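Local coordinates for protein O-methyltransferase, putative (Bacillus cereus, PDB 3DUW) that probably transfers the methyl group of S-adenosyl-L-methionine to a hydroxyl oxygen of a substrate, and binds the by-product S-adenosyl-L-homocysteine, at residues A[40-49]-A[207-216]; A[64-72]-A[95-103]. All coordinates share one frame; numbering follows the deposited sequence.

Interaction 1: residues A[40-49]-A[207-216]; sequences HDVSPTQGKF and TVGSKGYDGF. With SAH (S-adenosyl-L-homocysteine), chain C.
Lys211, on the type I turn between two strands, reaches over the loop before helix 44-57 and shares its ammonium group between backbone oxygens and two waters. The extended first part of its chain lays CD beside Ser43 N, and the bend about CG-CD (chi3 64°) then turns CE and NZ toward Asp41 O. Lys211 NZ donates to Asp41 O at 2.9 Å, from well above the carbonyl plane, and more weakly to His40 O. Of the two waters that accept from NZ, one donates to Gln46 OE1. Gln46 OE1 has a second donor, Ser43 N at 3.0 Å in a nearly straight bond, while Gln46 N returns a bond to Ser43 OG, completing a capping box at the helix start. Gln46 NE2 reaches Thr207 OG1 only through a water. One turn further on, the rings of Phe49 and Phe216 approach from opposite directions with planes at 57°, CE2 to CE2 at 3.8 Å. On the cofactor side, Val42 N donates to the carboxylate O of S-adenosyl-L-homocysteine at 3.0 Å. Helix 44-57 thus begins against the hairpin of strands 200-209 and 214-221, with helix 4-18 touching Thr45 and Val208, and the sheet runs on through Thr207 and Val208 into the second subunit.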
loop_
_atom_site.group_PDB
_atom_site.type_symbol
_atom_site.label_atom_id
_atom_site.label_comp_id
_atom_site.label_asym_id
_atom_site.label_seq_id
_atom_site.Cartn_x
_atom_site.Cartn_y
_atom_site.Cartn_z
ATOM N N HIS A 40 -8.159 -2.139 18.951
ATOM C CA HIS A 40 -7.010 -1.592 18.244
ATOM C C HIS A 40 -6.509 -2.489 17.119
ATOM O O HIS A 40 -5.421 -2.254 16.581
ATOM C CB HIS A 40 -5.856 -1.311 19.214
ATOM C CG HIS A 40 -6.174 -0.287 20.260
ATOM N ND1 HIS A 40 -7.162 0.662 20.104
ATOM C CD2 HIS A 40 -5.612 -0.049 21.468
ATOM C CE1 HIS A 40 -7.197 1.437 21.173
ATOM N NE2 HIS A 40 -6.266 1.028 22.015
ATOM N N ASP A 41 -7.290 -3.506 16.759
ATOM C CA ASP A 41 -6.892 -4.400 15.670
ATOM C C ASP A 41 -6.894 -3.610 14.364
ATOM O O ASP A 41 -7.616 -2.621 14.232
ATOM C CB ASP A 41 -7.885 -5.561 15.481
ATOM C CG ASP A 41 -8.497 -6.052 16.779
ATOM O OD1 ASP A 41 -9.280 -5.296 17.390
ATOM O OD2 ASP A 41 -8.209 -7.202 17.178
ATOM N N VAL A 42 -6.089 -4.029 13.397
ATOM C CA VAL A 42 -6.133 -3.349 12.108
ATOM C C VAL A 42 -7.543 -3.604 11.575
ATOM O O VAL A 42 -8.207 -4.568 11.973
ATOM C CB VAL A 42 -5.118 -3.929 11.087
ATOM C CG1 VAL A 42 -3.703 -3.595 11.515
ATOM C CG2 VAL A 42 -5.311 -5.436 10.933
ATOM N N SER A 43 -8.013 -2.731 10.695
ATOM C CA SER A 43 -9.333 -2.897 10.101
ATOM C C SER A 43 -9.247 -4.053 9.109
ATOM O O SER A 43 -8.153 -4.487 8.736
ATOM C CB SER A 43 -9.739 -1.631 9.350
ATOM O OG SER A 43 -8.937 -1.478 8.191
ATOM N N PRO A 44 -10.401 -4.571 8.662
ATOM C CA PRO A 44 -10.361 -5.679 7.705
ATOM C C PRO A 44 -9.628 -5.329 6.405
ATOM O O PRO A 44 -8.868 -6.144 5.877
ATOM C CB PRO A 44 -11.836 -5.981 7.469
ATOM C CG PRO A 44 -12.460 -5.637 8.787
ATOM C CD PRO A 44 -11.773 -4.334 9.142
ATOM N N THR A 45 -9.857 -4.123 5.887
ATOM C CA THR A 45 -9.208 -3.711 4.644
ATOM C C THR A 45 -7.705 -3.529 4.839
ATOM O O THR A 45 -6.921 -3.785 3.923
ATOM C CB THR A 45 -9.830 -2.412 4.083
ATOM O OG1 THR A 45 -9.849 -1.403 5.097
ATOM C CG2 THR A 45 -11.252 -2.673 3.603
ATOM N N GLN A 46 -7.302 -3.085 6.027
ATOM C CA GLN A 46 -5.883 -2.924 6.333
ATOM C C GLN A 46 -5.266 -4.317 6.482
ATOM O O GLN A 46 -4.142 -4.559 6.039
ATOM C CB GLN A 46 -5.693 -2.133 7.630
ATOM C CG GLN A 46 -6.105 -0.679 7.522
ATOM C CD GLN A 46 -6.142 0.021 8.864
ATOM O OE1 GLN A 46 -6.013 -0.609 9.914
ATOM N NE2 GLN A 46 -6.333 1.333 8.836
ATOM N N GLY A 47 -5.999 -5.228 7.118
ATOM C CA GLY A 47 -5.495 -6.579 7.272
ATOM C C GLY A 47 -5.274 -7.225 5.919
ATOM O O GLY A 47 -4.249 -7.873 5.694
ATOM N N LYS A 48 -6.221 -7.050 5.000
ATOM C CA LYS A 48 -6.057 -7.651 3.686
ATOM C C LYS A 48 -4.916 -6.986 2.930
ATOM O O LYS A 48 -4.232 -7.635 2.141
ATOM C CB LYS A 48 -7.343 -7.582 2.871
ATOM C CG LYS A 48 -7.229 -8.412 1.606
ATOM C CD LYS A 48 -8.573 -8.752 1.014
ATOM C CE LYS A 48 -8.404 -9.732 -0.133
ATOM N NZ LYS A 48 -9.714 -10.069 -0.737
ATOM N N PHE A 49 -4.707 -5.695 3.169
ATOM C CA PHE A 49 -3.604 -4.989 2.532
ATOM C C PHE A 49 -2.310 -5.677 2.970
ATOM O O PHE A 49 -1.430 -5.946 2.152
ATOM C CB PHE A 49 -3.576 -3.523 2.970
ATOM C CG PHE A 49 -2.378 -2.771 2.465
ATOM C CD1 PHE A 49 -2.349 -2.266 1.169
ATOM C CD2 PHE A 49 -1.258 -2.609 3.271
ATOM C CE1 PHE A 49 -1.215 -1.610 0.685
ATOM C CE2 PHE A 49 -0.121 -1.956 2.793
ATOM C CZ PHE A 49 -0.103 -1.458 1.499
ATOM N N THR A 207 -4.529 7.509 5.718
ATOM C CA THR A 207 -5.731 6.762 5.392
ATOM C C THR A 207 -6.897 7.139 6.281
ATOM O O THR A 207 -6.717 7.664 7.381
ATOM C CB THR A 207 -5.524 5.234 5.547
ATOM O OG1 THR A 207 -5.334 4.904 6.933
ATOM C CG2 THR A 207 -4.316 4.773 4.744
ATOM N N VAL A 208 -8.100 6.894 5.777
ATOM C CA VAL A 208 -9.304 7.119 6.557
ATOM C C VAL A 208 -10.131 5.858 6.394
ATOM O O VAL A 208 -9.952 5.104 5.437
ATOM C CB VAL A 208 -10.121 8.360 6.098
ATOM C CG1 VAL A 208 -9.344 9.628 6.406
ATOM C CG2 VAL A 208 -10.465 8.271 4.620
ATOM N N GLY A 209 -11.023 5.617 7.340
ATOM C CA GLY A 209 -11.846 4.431 7.280
ATOM C C GLY A 209 -12.532 4.239 8.610
ATOM O O GLY A 209 -12.661 5.184 9.386
ATOM N N SER A 210 -12.951 3.011 8.882
ATOM C CA SER A 210 -13.650 2.701 10.121
ATOM C C SER A 210 -12.898 3.054 11.402
ATOM O O SER A 210 -13.521 3.266 12.445
ATOM C CB SER A 210 -14.033 1.221 10.148
ATOM O OG SER A 210 -12.893 0.393 10.035
ATOM N N LYS A 211 -11.570 3.121 11.334
ATOM C CA LYS A 211 -10.774 3.450 12.516
ATOM C C LYS A 211 -10.489 4.942 12.632
ATOM O O LYS A 211 -9.867 5.390 13.595
ATOM C CB LYS A 211 -9.451 2.672 12.508
ATOM C CG LYS A 211 -9.630 1.170 12.628
ATOM C CD LYS A 211 -8.301 0.438 12.792
ATOM C CE LYS A 211 -7.590 0.821 14.083
ATOM N NZ LYS A 211 -6.377 -0.024 14.299
ATOM N N GLY A 212 -10.952 5.712 11.656
ATOM C CA GLY A 212 -10.718 7.138 11.693
ATOM C C GLY A 212 -9.627 7.578 10.740
ATOM O O GLY A 212 -9.322 6.900 9.757
ATOM N N TYR A 213 -9.029 8.718 11.057
ATOM C CA TYR A 213 -7.980 9.320 10.247
ATOM C C TYR A 213 -6.612 8.972 10.826
ATOM O O TYR A 213 -6.278 9.375 11.939
ATOM C CB TYR A 213 -8.238 10.833 10.212
ATOM C CG TYR A 213 -7.125 11.718 9.700
ATOM C CD1 TYR A 213 -6.301 11.326 8.644
ATOM C CD2 TYR A 213 -6.928 12.980 10.257
ATOM C CE1 TYR A 213 -5.304 12.175 8.161
ATOM C CE2 TYR A 213 -5.947 13.829 9.784
ATOM C CZ TYR A 213 -5.138 13.425 8.741
ATOM O OH TYR A 213 -4.158 14.276 8.305
ATOM N N ASP A 214 -5.834 8.203 10.070
ATOM C CA ASP A 214 -4.510 7.771 10.508
ATOM C C ASP A 214 -3.630 7.556 9.276
ATOM O O ASP A 214 -3.735 8.296 8.302
ATOM C CB ASP A 214 -4.636 6.472 11.322
ATOM C CG ASP A 214 -3.571 6.339 12.401
ATOM O OD1 ASP A 214 -2.487 6.956 12.273
ATOM O OD2 ASP A 214 -3.821 5.594 13.374
ATOM N N GLY A 215 -2.769 6.548 9.311
ATOM C CA GLY A 215 -1.902 6.310 8.173
ATOM C C GLY A 215 -0.787 5.335 8.491
ATOM O O GLY A 215 -0.612 4.926 9.636
ATOM N N PHE A 216 -0.022 4.975 7.469
ATOM C CA PHE A 216 1.068 4.032 7.646
ATOM C C PHE A 216 2.297 4.366 6.822
ATOM O O PHE A 216 2.224 5.056 5.797
ATOM C CB PHE A 216 0.617 2.610 7.284
ATOM C CG PHE A 216 0.351 2.412 5.813
ATOM C CD1 PHE A 216 -0.833 2.867 5.232
ATOM C CD2 PHE A 216 1.292 1.781 5.004
ATOM C CE1 PHE A 216 -1.075 2.694 3.866
ATOM C CE2 PHE A 216 1.061 1.602 3.640
ATOM C CZ PHE A 216 -0.126 2.060 3.072
HETATM N N SAH C . -1.412 -5.340 15.301
HETATM C CA SAH C . -2.508 -5.959 16.134
HETATM C CB SAH C . -2.869 -5.066 17.274
HETATM C CG SAH C . -1.793 -4.733 18.280
HETATM S SD SAH C . -2.405 -3.390 19.386
HETATM C C SAH C . -3.769 -6.117 15.221
HETATM O O SAH C . -3.723 -5.679 14.068
HETATM O OXT SAH C . -4.784 -6.707 15.738
HETATM C "C5'" SAH C . -0.906 -2.971 20.180
HETATM C "C4'" SAH C . -0.359 -4.178 21.084
HETATM O "O4'" SAH C . 0.848 -3.617 21.597
HETATM C "C3'" SAH C . -1.163 -4.515 22.332
HETATM O "O3'" SAH C . -1.594 -5.878 22.340
HETATM C "C2'" SAH C . -0.161 -4.146 23.498
HETATM O "O2'" SAH C . -0.350 -4.936 24.662
HETATM C "C1'" SAH C . 1.183 -4.333 22.824
HETATM N N9 SAH C . 2.244 -3.745 23.399
HETATM C C8 SAH C . 2.415 -2.532 24.044
HETATM N N7 SAH C . 3.614 -2.302 24.477
HETATM C C5 SAH C . 4.349 -3.453 24.101
HETATM C C6 SAH C . 5.736 -3.798 24.296
HETATM N N6 SAH C . 6.621 -3.010 24.920
HETATM N N1 SAH C . 6.107 -5.017 23.788
HETATM C C2 SAH C . 5.241 -5.854 23.145
HETATM N N3 SAH C . 3.908 -5.561 22.940
HETATM C C4 SAH C . 3.533 -4.348 23.443
HETATM O O HOH W 1 -4.735 0.899 16.494
HETATM O O HOH W 2 -4.759 0.438 12.174
HETATM O O HOH W 3 -6.947 2.487 6.367
#

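Interaction 2: residues A[64-72]-A[95-103]; sequences EIGTLGGYS and HADIARSNI. With SAH (S-adenosyl-L-homocysteine), chain C.
The loop leaving strand 61-65 makes a type II' turn from Thr67 to Gly70 and lies against helix 93-105, with the CA atoms of Gly69 and Ala99 4.1 Å apart. The small size of Gly69 and Ala99 suits such closeness, and Ala99 CA-H points at Gly69 O. Beside them, methyl meets methyl, Ala99 CB to Thr67 CG2 at 3.6 Å. Gly69 O also takes a straight hydrogen bond from Asn102 ND2 (2.9 Å, 169° at the hydrogen), which arrives in the carbonyl plane, on a lone pair, and fixes the rotation of the Asn102 amide. Leu68 and His95 meet at the ligand. Although the CB of Leu68 points away from the helix, its CD1 swings back to 3.7 Å from His95 ND1, while CB and CD2 pack on the homocysteine chain. His95 ND1 donates to O3' of the ribose at 2.9 Å, the hydroxyl lying at the edge of the imidazole. At the amino acid end of the ligand, its amino N donates to Gly66 O and to Ser72 OG, and Ser72 OG in turn donates to Glu64 OE2. A glycine-rich loop after the first strand in the chain, 61-65, running along the homocysteine part and the ribose, is the hallmark of the Rossmann-like class I methyltransferases.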
loop_
_atom_site.group_PDB
_atom_site.type_symbol
_atom_site.label_atom_id
_atom_site.label_comp_id
_atom_site.label_asym_id
_atom_site.label_seq_id
_atom_site.Cartn_x
_atom_site.Cartn_y
_atom_site.Cartn_z
ATOM N N GLU A 64 6.344 -9.542 13.675
ATOM C CA GLU A 64 5.304 -8.590 14.044
ATOM C C GLU A 64 5.543 -8.131 15.472
ATOM O O GLU A 64 5.847 -8.942 16.349
ATOM C CB GLU A 64 3.918 -9.229 13.951
ATOM C CG GLU A 64 2.803 -8.342 14.480
ATOM C CD GLU A 64 1.451 -8.984 14.318
ATOM O OE1 GLU A 64 1.193 -10.005 14.995
ATOM O OE2 GLU A 64 0.650 -8.478 13.503
ATOM N N ILE A 65 5.428 -6.826 15.699
ATOM C CA ILE A 65 5.603 -6.265 17.030
ATOM C C ILE A 65 4.251 -5.675 17.427
ATOM O O ILE A 65 3.816 -4.664 16.876
ATOM C CB ILE A 65 6.695 -5.168 17.042
ATOM C CG1 ILE A 65 7.980 -5.705 16.399
ATOM C CG2 ILE A 65 6.967 -4.729 18.472
ATOM C CD1 ILE A 65 9.120 -4.694 16.331
ATOM N N GLY A 66 3.585 -6.335 18.374
ATOM C CA GLY A 66 2.272 -5.904 18.830
ATOM C C GLY A 66 1.226 -6.884 18.307
ATOM O O GLY A 66 0.707 -6.709 17.204
ATOM N N THR A 67 0.881 -7.891 19.117
ATOM C CA THR A 67 -0.070 -8.931 18.709
ATOM C C THR A 67 -1.551 -8.705 19.071
ATOM O O THR A 67 -2.432 -9.093 18.286
ATOM C CB THR A 67 0.327 -10.300 19.333
ATOM O OG1 THR A 67 1.754 -10.463 19.294
ATOM C CG2 THR A 67 -0.357 -11.426 18.575
ATOM N N LEU A 68 -1.815 -8.109 20.242
ATOM C CA LEU A 68 -3.197 -7.922 20.716
ATOM C C LEU A 68 -3.907 -9.282 20.750
ATOM O O LEU A 68 -3.595 -10.143 21.571
ATOM C CB LEU A 68 -3.989 -6.993 19.809
ATOM C CG LEU A 68 -5.227 -6.335 20.401
ATOM C CD1 LEU A 68 -4.897 -5.698 21.744
ATOM C CD2 LEU A 68 -5.765 -5.285 19.447
ATOM N N GLY A 69 -4.847 -9.491 19.845
ATOM C CA GLY A 69 -5.563 -10.743 19.821
ATOM C C GLY A 69 -5.195 -11.614 18.623
ATOM O O GLY A 69 -5.798 -12.653 18.387
ATOM N N GLY A 70 -4.198 -11.182 17.855
ATOM C CA GLY A 70 -3.746 -11.943 16.701
ATOM C C GLY A 70 -4.535 -11.716 15.416
ATOM O O GLY A 70 -4.394 -12.480 14.456
ATOM N N TYR A 71 -5.364 -10.675 15.385
ATOM C CA TYR A 71 -6.138 -10.382 14.183
ATOM C C TYR A 71 -5.208 -10.076 12.999
ATOM O O TYR A 71 -5.303 -10.718 11.956
ATOM C CB TYR A 71 -7.091 -9.212 14.443
ATOM C CG TYR A 71 -8.045 -8.938 13.302
ATOM C CD1 TYR A 71 -9.159 -9.749 13.079
ATOM C CD2 TYR A 71 -7.824 -7.871 12.435
ATOM C CE1 TYR A 71 -10.029 -9.500 12.019
ATOM C CE2 TYR A 71 -8.683 -7.615 11.374
ATOM C CZ TYR A 71 -9.781 -8.430 11.171
ATOM O OH TYR A 71 -10.613 -8.175 10.104
ATOM N N SER A 72 -4.305 -9.112 13.152
ATOM C CA SER A 72 -3.378 -8.798 12.066
ATOM C C SER A 72 -2.485 -10.001 11.784
ATOM O O SER A 72 -2.131 -10.268 10.637
ATOM C CB SER A 72 -2.488 -7.612 12.433
ATOM O OG SER A 72 -1.796 -7.862 13.646
ATOM N N HIS A 95 -3.205 -10.843 26.603
ATOM C CA HIS A 95 -3.334 -10.658 25.158
ATOM C C HIS A 95 -2.685 -11.817 24.413
ATOM O O HIS A 95 -3.273 -12.382 23.491
ATOM C CB HIS A 95 -2.660 -9.363 24.691
ATOM C CG HIS A 95 -3.344 -8.116 25.149
ATOM N ND1 HIS A 95 -3.001 -6.869 24.673
ATOM C CD2 HIS A 95 -4.333 -7.914 26.052
ATOM C CE1 HIS A 95 -3.747 -5.952 25.264
ATOM N NE2 HIS A 95 -4.563 -6.561 26.106
ATOM N N ALA A 96 -1.468 -12.164 24.817
ATOM C CA ALA A 96 -0.727 -13.231 24.160
ATOM C C ALA A 96 -1.473 -14.556 24.152
ATOM O O ALA A 96 -1.516 -15.236 23.129
ATOM C CB ALA A 96 0.638 -13.401 24.814
ATOM N N ASP A 97 -2.063 -14.933 25.284
ATOM C CA ASP A 97 -2.790 -16.194 25.326
ATOM C C ASP A 97 -4.063 -16.163 24.502
ATOM O O ASP A 97 -4.446 -17.173 23.914
ATOM C CB ASP A 97 -3.100 -16.602 26.762
ATOM C CG ASP A 97 -1.939 -17.317 27.410
ATOM O OD1 ASP A 97 -1.181 -17.991 26.674
ATOM O OD2 ASP A 97 -1.789 -17.221 28.646
ATOM N N ILE A 98 -4.719 -15.009 24.460
ATOM C CA ILE A 98 -5.926 -14.876 23.658
ATOM C C ILE A 98 -5.506 -14.977 22.193
ATOM O O ILE A 98 -6.169 -15.641 21.401
ATOM C CB ILE A 98 -6.647 -13.533 23.937
ATOM C CG1 ILE A 98 -7.251 -13.573 25.345
ATOM C CG2 ILE A 98 -7.731 -13.275 22.889
ATOM C CD1 ILE A 98 -7.885 -12.281 25.787
ATOM N N ALA A 99 -4.390 -14.340 21.844
ATOM C CA ALA A 99 -3.883 -14.389 20.473
ATOM C C ALA A 99 -3.562 -15.832 20.074
ATOM O O ALA A 99 -3.952 -16.282 19.001
ATOM C CB ALA A 99 -2.637 -13.510 20.335
ATOM N N ARG A 100 -2.851 -16.556 20.937
ATOM C CA ARG A 100 -2.515 -17.947 20.648
ATOM C C ARG A 100 -3.784 -18.752 20.410
ATOM O O ARG A 100 -3.828 -19.605 19.529
ATOM C CB ARG A 100 -1.734 -18.576 21.807
ATOM C CG ARG A 100 -0.356 -17.987 22.006
ATOM C CD ARG A 100 0.472 -18.785 23.011
ATOM N NE ARG A 100 1.757 -18.132 23.248
ATOM C CZ ARG A 100 1.994 -17.260 24.222
ATOM N NH1 ARG A 100 1.039 -16.934 25.087
ATOM N NH2 ARG A 100 3.181 -16.668 24.299
ATOM N N SER A 101 -4.817 -18.465 21.197
ATOM C CA SER A 101 -6.087 -19.169 21.082
ATOM C C SER A 101 -6.768 -18.851 19.756
ATOM O O SER A 101 -7.290 -19.745 19.091
ATOM C CB SER A 101 -6.994 -18.792 22.256
ATOM O OG SER A 101 -6.352 -19.081 23.491
ATOM N N ASN A 102 -6.754 -17.580 19.366
ATOM C CA ASN A 102 -7.365 -17.178 18.105
ATOM C C ASN A 102 -6.588 -17.749 16.935
ATOM O O ASN A 102 -7.174 -18.208 15.956
ATOM C CB ASN A 102 -7.425 -15.654 17.994
ATOM C CG ASN A 102 -8.487 -15.051 18.890
ATOM O OD1 ASN A 102 -9.523 -15.667 19.135
ATOM N ND2 ASN A 102 -8.246 -13.837 19.371
ATOM N N ILE A 103 -5.265 -17.716 17.038
ATOM C CA ILE A 103 -4.410 -18.242 15.985
ATOM C C ILE A 103 -4.639 -19.746 15.834
ATOM O O ILE A 103 -4.647 -20.276 14.722
ATOM C CB ILE A 103 -2.928 -17.942 16.298
ATOM C CG1 ILE A 103 -2.686 -16.434 16.171
ATOM C CG2 ILE A 103 -2.016 -18.713 15.355
ATOM C CD1 ILE A 103 -1.323 -15.979 16.640
HETATM N N SAH C . -1.412 -5.340 15.301
HETATM C CA SAH C . -2.508 -5.959 16.134
HETATM C CB SAH C . -2.869 -5.066 17.274
HETATM C CG SAH C . -1.793 -4.733 18.280
HETATM S SD SAH C . -2.405 -3.390 19.386
HETATM C C SAH C . -3.769 -6.117 15.221
HETATM O O SAH C . -3.723 -5.679 14.068
HETATM O OXT SAH C . -4.784 -6.707 15.738
HETATM C "C5'" SAH C . -0.906 -2.971 20.180
HETATM C "C4'" SAH C . -0.359 -4.178 21.084
HETATM O "O4'" SAH C . 0.848 -3.617 21.597
HETATM C "C3'" SAH C . -1.163 -4.515 22.332
HETATM O "O3'" SAH C . -1.594 -5.878 22.340
HETATM C "C2'" SAH C . -0.161 -4.146 23.498
HETATM O "O2'" SAH C . -0.350 -4.936 24.662
HETATM C "C1'" SAH C . 1.183 -4.333 22.824
HETATM N N9 SAH C . 2.244 -3.745 23.399
HETATM C C8 SAH C . 2.415 -2.532 24.044
HETATM N N7 SAH C . 3.614 -2.302 24.477
HETATM C C5 SAH C . 4.349 -3.453 24.101
HETATM C C6 SAH C . 5.736 -3.798 24.296
HETATM N N6 SAH C . 6.621 -3.010 24.920
HETATM N N1 SAH C . 6.107 -5.017 23.788
HETATM C C2 SAH C . 5.241 -5.854 23.145
HETATM N N3 SAH C . 3.908 -5.561 22.940
HETATM C C4 SAH C . 3.533 -4.348 23.443
#

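Followed from the N terminus, the chain first meets interaction 1 at 40-49, where the loop before helix 44-57 enters the cofactor pocket. That helix leads into strand 61-65 and the loop of 64-72, which interaction 2 joins to helix 93-105 after a short excursion through helix 71-77 and strand 85-90. Interaction 1 closes far later, at 207-216, so its long loop encloses the short one of interaction 2. The inner contact ties the loop after the inner strand 61-65 to helix 93-105; the outer one brings in the C-terminal hairpin at one edge of the sheet within the chain. Their centres lie about 17 Å apart, yet Asp41 and Val42 pack on Leu68 and Tyr71, and both contacts touch S-adenosyl-L-homocysteine.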